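Local coordinates for tail fiber protein (Acinetobacter phage AM24, PDB 5W5P) that probably recognises, and may depolymerise, the capsular polysaccharide of Acinetobacter baumannii as the trimeric tailspike of the phage, at residues D86-V91 against W98-N103. Numbering follows the deposited sequence.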
ATOM      1  N   ASP A  86     -36.637 -10.317 -29.865  1.00 54.97           N
ATOM      2  CA  ASP A  86     -36.643  -8.882 -30.161  1.00 50.30           C
ATOM      3  C   ASP A  86     -35.273  -8.243 -29.931  1.00 48.69           C
ATOM      4  O   ASP A  86     -35.170  -7.080 -29.533  1.00 47.70           O
ATOM      5  CB  ASP A  86     -37.726  -8.157 -29.355  1.00 47.53           C
ATOM      6  CG  ASP A  86     -38.215  -6.893 -30.041  1.00 46.89           C
ATOM      7  OD1 ASP A  86     -38.387  -6.919 -31.276  1.00 49.25           O
ATOM      8  OD2 ASP A  86     -38.433  -5.880 -29.348  1.00 45.84           O
ATOM      9  N   GLY A  87     -34.208  -8.999 -30.194  1.00 40.94           N
ATOM     10  CA  GLY A  87     -32.875  -8.448 -30.050  1.00 40.26           C
ATOM     11  C   GLY A  87     -31.778  -9.197 -30.780  1.00 45.43           C
ATOM     12  O   GLY A  87     -30.989  -8.589 -31.507  1.00 48.17           O
ATOM     13  N   THR A  88     -31.695 -10.512 -30.576  1.00 40.26           N
ATOM     14  CA  THR A  88     -30.679 -11.327 -31.225  1.00 43.34           C
ATOM     15  C   THR A  88     -31.252 -12.472 -32.040  1.00 43.30           C
ATOM     16  O   THR A  88     -30.557 -12.980 -32.924  1.00 45.65           O
ATOM     17  CB  THR A  88     -29.698 -11.906 -30.191  1.00 44.48           C
ATOM     18  OG1 THR A  88     -30.412 -12.711 -29.243  1.00 46.67           O
ATOM     19  CG2 THR A  88     -28.969 -10.781 -29.456  1.00 43.29           C
ATOM     20  N   ILE A  89     -32.483 -12.893 -31.769  1.00 45.22           N
ATOM     21  CA  ILE A  89     -33.190 -13.875 -32.579  1.00 47.66           C
ATOM     22  C   ILE A  89     -34.486 -13.219 -33.027  1.00 50.25           C
ATOM     23  O   ILE A  89     -35.388 -12.990 -32.210  1.00 53.94           O
ATOM     24  CB  ILE A  89     -33.465 -15.176 -31.813  1.00 48.94           C
ATOM     25  CG1 ILE A  89     -32.214 -15.639 -31.064  1.00 48.80           C
ATOM     26  CG2 ILE A  89     -33.929 -16.267 -32.766  1.00 46.21           C
ATOM     27  CD1 ILE A  89     -32.374 -16.980 -30.393  1.00 48.02           C
ATOM     28  N   LEU A  90     -34.577 -12.899 -34.316  1.00 47.62           N
ATOM     29  CA  LEU A  90     -35.774 -12.316 -34.910  1.00 46.03           C
ATOM     30  C   LEU A  90     -36.363 -13.327 -35.884  1.00 48.28           C
ATOM     31  O   LEU A  90     -35.672 -13.786 -36.800  1.00 51.25           O
ATOM     32  CB  LEU A  90     -35.460 -10.995 -35.616  1.00 42.17           C
ATOM     33  CG  LEU A  90     -34.668  -9.949 -34.819  1.00 42.48           C
ATOM     34  CD1 LEU A  90     -34.335  -8.724 -35.663  1.00 41.01           C
ATOM     35  CD2 LEU A  90     -35.425  -9.540 -33.570  1.00 42.48           C
ATOM     36  N   VAL A  91     -37.630 -13.676 -35.682  1.00 47.90           N
ATOM     37  CA  VAL A  91     -38.314 -14.675 -36.495  1.00 50.85           C
ATOM     38  C   VAL A  91     -39.173 -13.958 -37.527  1.00 53.89           C
ATOM     39  O   VAL A  91     -40.004 -13.110 -37.177  1.00 54.27           O
ATOM     40  CB  VAL A  91     -39.162 -15.612 -35.621  1.00 51.37           C
ATOM     41  CG1 VAL A  91     -39.930 -16.589 -36.485  1.00 48.95           C
ATOM     42  CG2 VAL A  91     -38.277 -16.346 -34.624  1.00 46.98           C
ATOM     43  N   TRP A  98     -33.747 -15.401 -37.964  1.00 43.49           N
ATOM     44  CA  TRP A  98     -32.615 -14.504 -38.149  1.00 44.34           C
ATOM     45  C   TRP A  98     -31.880 -14.338 -36.822  1.00 46.05           C
ATOM     46  O   TRP A  98     -32.495 -14.034 -35.795  1.00 43.80           O
ATOM     47  CB  TRP A  98     -33.085 -13.142 -38.671  1.00 46.76           C
ATOM     48  CG  TRP A  98     -33.701 -13.186 -40.053  1.00 48.21           C
ATOM     49  CD1 TRP A  98     -35.029 -13.269 -40.360  1.00 48.66           C
ATOM     50  CD2 TRP A  98     -33.004 -13.145 -41.306  1.00 46.07           C
ATOM     51  NE1 TRP A  98     -35.200 -13.288 -41.721  1.00 43.81           N
ATOM     52  CE2 TRP A  98     -33.972 -13.209 -42.324  1.00 45.81           C
ATOM     53  CE3 TRP A  98     -31.656 -13.057 -41.663  1.00 48.54           C
ATOM     54  CZ2 TRP A  98     -33.635 -13.190 -43.676  1.00 47.58           C
ATOM     55  CZ3 TRP A  98     -31.325 -13.039 -43.008  1.00 46.70           C
ATOM     56  CH2 TRP A  98     -32.307 -13.106 -43.994  1.00 44.25           C
ATOM     57  N   LYS A  99     -30.567 -14.539 -36.843  1.00 45.64           N
ATOM     58  CA  LYS A  99     -29.742 -14.430 -35.647  1.00 45.36           C
ATOM     59  C   LYS A  99     -28.660 -13.383 -35.858  1.00 45.51           C
ATOM     60  O   LYS A  99     -27.973 -13.383 -36.883  1.00 45.10           O
ATOM     61  CB  LYS A  99     -29.118 -15.780 -35.271  1.00 41.82           C
ATOM     62  CG  LYS A  99     -30.139 -16.886 -35.240  1.00 48.21           C
ATOM     63  CD  LYS A  99     -29.594 -18.222 -34.788  1.00 43.73           C
ATOM     64  CE  LYS A  99     -30.723 -19.055 -34.188  1.00 46.86           C
ATOM     65  NZ  LYS A  99     -30.373 -20.499 -34.195  1.00 48.90           N
ATOM     66  N   ARG A 100     -28.517 -12.497 -34.883  1.00 47.01           N
ATOM     67  CA  ARG A 100     -27.525 -11.434 -34.958  1.00 45.77           C
ATOM     68  C   ARG A 100     -26.121 -12.017 -34.889  1.00 44.83           C
ATOM     69  O   ARG A 100     -25.846 -12.931 -34.106  1.00 48.94           O
ATOM     70  CB  ARG A 100     -27.742 -10.431 -33.820  1.00 39.41           C
ATOM     71  CG  ARG A 100     -26.744  -9.291 -33.770  1.00 44.59           C
ATOM     72  CD  ARG A 100     -26.911  -8.473 -32.490  1.00 44.95           C
ATOM     73  NE  ARG A 100     -28.248  -7.895 -32.366  1.00 39.07           N
ATOM     74  CZ  ARG A 100     -28.599  -6.717 -32.870  1.00 39.00           C
ATOM     75  NH1 ARG A 100     -27.711  -5.993 -33.535  1.00 39.00           N
ATOM     76  NH2 ARG A 100     -29.832  -6.261 -32.707  1.00 39.15           N
ATOM     77  N   LYS A 101     -25.237 -11.491 -35.730  1.00 42.19           N
ATOM     78  CA  LYS A 101     -23.823 -11.846 -35.699  1.00 40.42           C
ATOM     79  C   LYS A 101     -23.145 -10.959 -34.664  1.00 43.08           C
ATOM     80  O   LYS A 101     -23.064  -9.740 -34.843  1.00 43.62           O
ATOM     81  CB  LYS A 101     -23.184 -11.666 -37.073  1.00 46.49           C
ATOM     82  CG  LYS A 101     -23.866 -12.436 -38.202  1.00 50.52           C
ATOM     83  CD  LYS A 101     -23.053 -13.655 -38.607  1.00 54.28           C
ATOM     84  CE  LYS A 101     -23.134 -13.903 -40.105  1.00 54.79           C
ATOM     85  NZ  LYS A 101     -22.244 -15.022 -40.512  1.00 54.66           N
ATOM     86  N   TRP A 102     -22.670 -11.565 -33.576  1.00 41.25           N
ATOM     87  CA  TRP A 102     -21.961 -10.825 -32.540  1.00 43.00           C
ATOM     88  C   TRP A 102     -21.076 -11.786 -31.759  1.00 46.21           C
ATOM     89  O   TRP A 102     -21.515 -12.883 -31.396  1.00 44.87           O
ATOM     90  CB  TRP A 102     -22.941 -10.103 -31.602  1.00 45.99           C
ATOM     91  CG  TRP A 102     -23.833 -11.010 -30.795  1.00 48.66           C
ATOM     92  CD1 TRP A 102     -24.909 -11.716 -31.248  1.00 50.62           C
ATOM     93  CD2 TRP A 102     -23.732 -11.295 -29.395  1.00 48.69           C
ATOM     94  NE1 TRP A 102     -25.480 -12.425 -30.218  1.00 44.51           N
ATOM     95  CE2 TRP A 102     -24.775 -12.184 -29.071  1.00 44.83           C
ATOM     96  CE3 TRP A 102     -22.860 -10.885 -28.383  1.00 53.84           C
ATOM     97  CZ2 TRP A 102     -24.971 -12.669 -27.781  1.00 44.12           C
ATOM     98  CZ3 TRP A 102     -23.054 -11.373 -27.103  1.00 54.12           C
ATOM     99  CH2 TRP A 102     -24.103 -12.254 -26.814  1.00 48.68           C
ATOM    100  N   ASN A 103     -19.832 -11.378 -31.515  1.00 47.67           N
ATOM    101  CA  ASN A 103     -18.895 -12.158 -30.719  1.00 49.34           C
ATOM    102  C   ASN A 103     -18.326 -11.348 -29.563  1.00 52.95           C
ATOM    103  O   ASN A 103     -17.357 -11.779 -28.925  1.00 50.89           O
ATOM    104  CB  ASN A 103     -17.758 -12.699 -31.591  1.00 49.38           C
ATOM    105  CG  ASN A 103     -17.077 -11.617 -32.406  1.00 52.92           C
ATOM    106  OD1 ASN A 103     -17.105 -10.440 -32.050  1.00 44.94           O
ATOM    107  ND2 ASN A 103     -16.455 -12.016 -33.508  1.00 56.37           N
TER
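Arg100 reaches across from the inner strand of the 89-91/97-100 hairpin to the backbone of Gly87, just before strand 89-91, outermost in this chain's four-stranded antiparallel sheet. Its CB lies 3.9 Å from Thr88 O, the carbonyl that accepts the Arg100 backbone N-H (N to O 2.9 Å). With CG anti to the backbone N (chi1 178°), the chain leaves the strand extended, then bends at chi3 (-59°), bringing Arg100 CD to 4.2 Å from Gly87 O and turning the guanidinium side-on to it. Arg100 NE (3.0 Å) and NH2 (2.9 Å) both donate to Gly87 O, which lies only 7° out of the guanidinium plane. Thr88 CG2 sits at the guanidinium edge and 3.9 Å from Trp102 NE1, while Thr88 OG1 is hydrogen-bonded to Asn85 ND2. Farther along, Leu90 and Trp98 form an antiparallel hydrogen-bonded pair: Leu90 N to Trp98 O and Trp98 N to Leu90 O, each 2.8 Å. Their side chains share the sheet face covered by helix 42-46. Three backbone carbonyls, of Gly87, Gly69 (to NH2) and Gly70 (to NH1), accept from the guanidinium of buried Arg100, consistent with its charge being met largely by peptide carbonyls; one side chain thus ties the loop leading into strand 89-91 to segment 69-70.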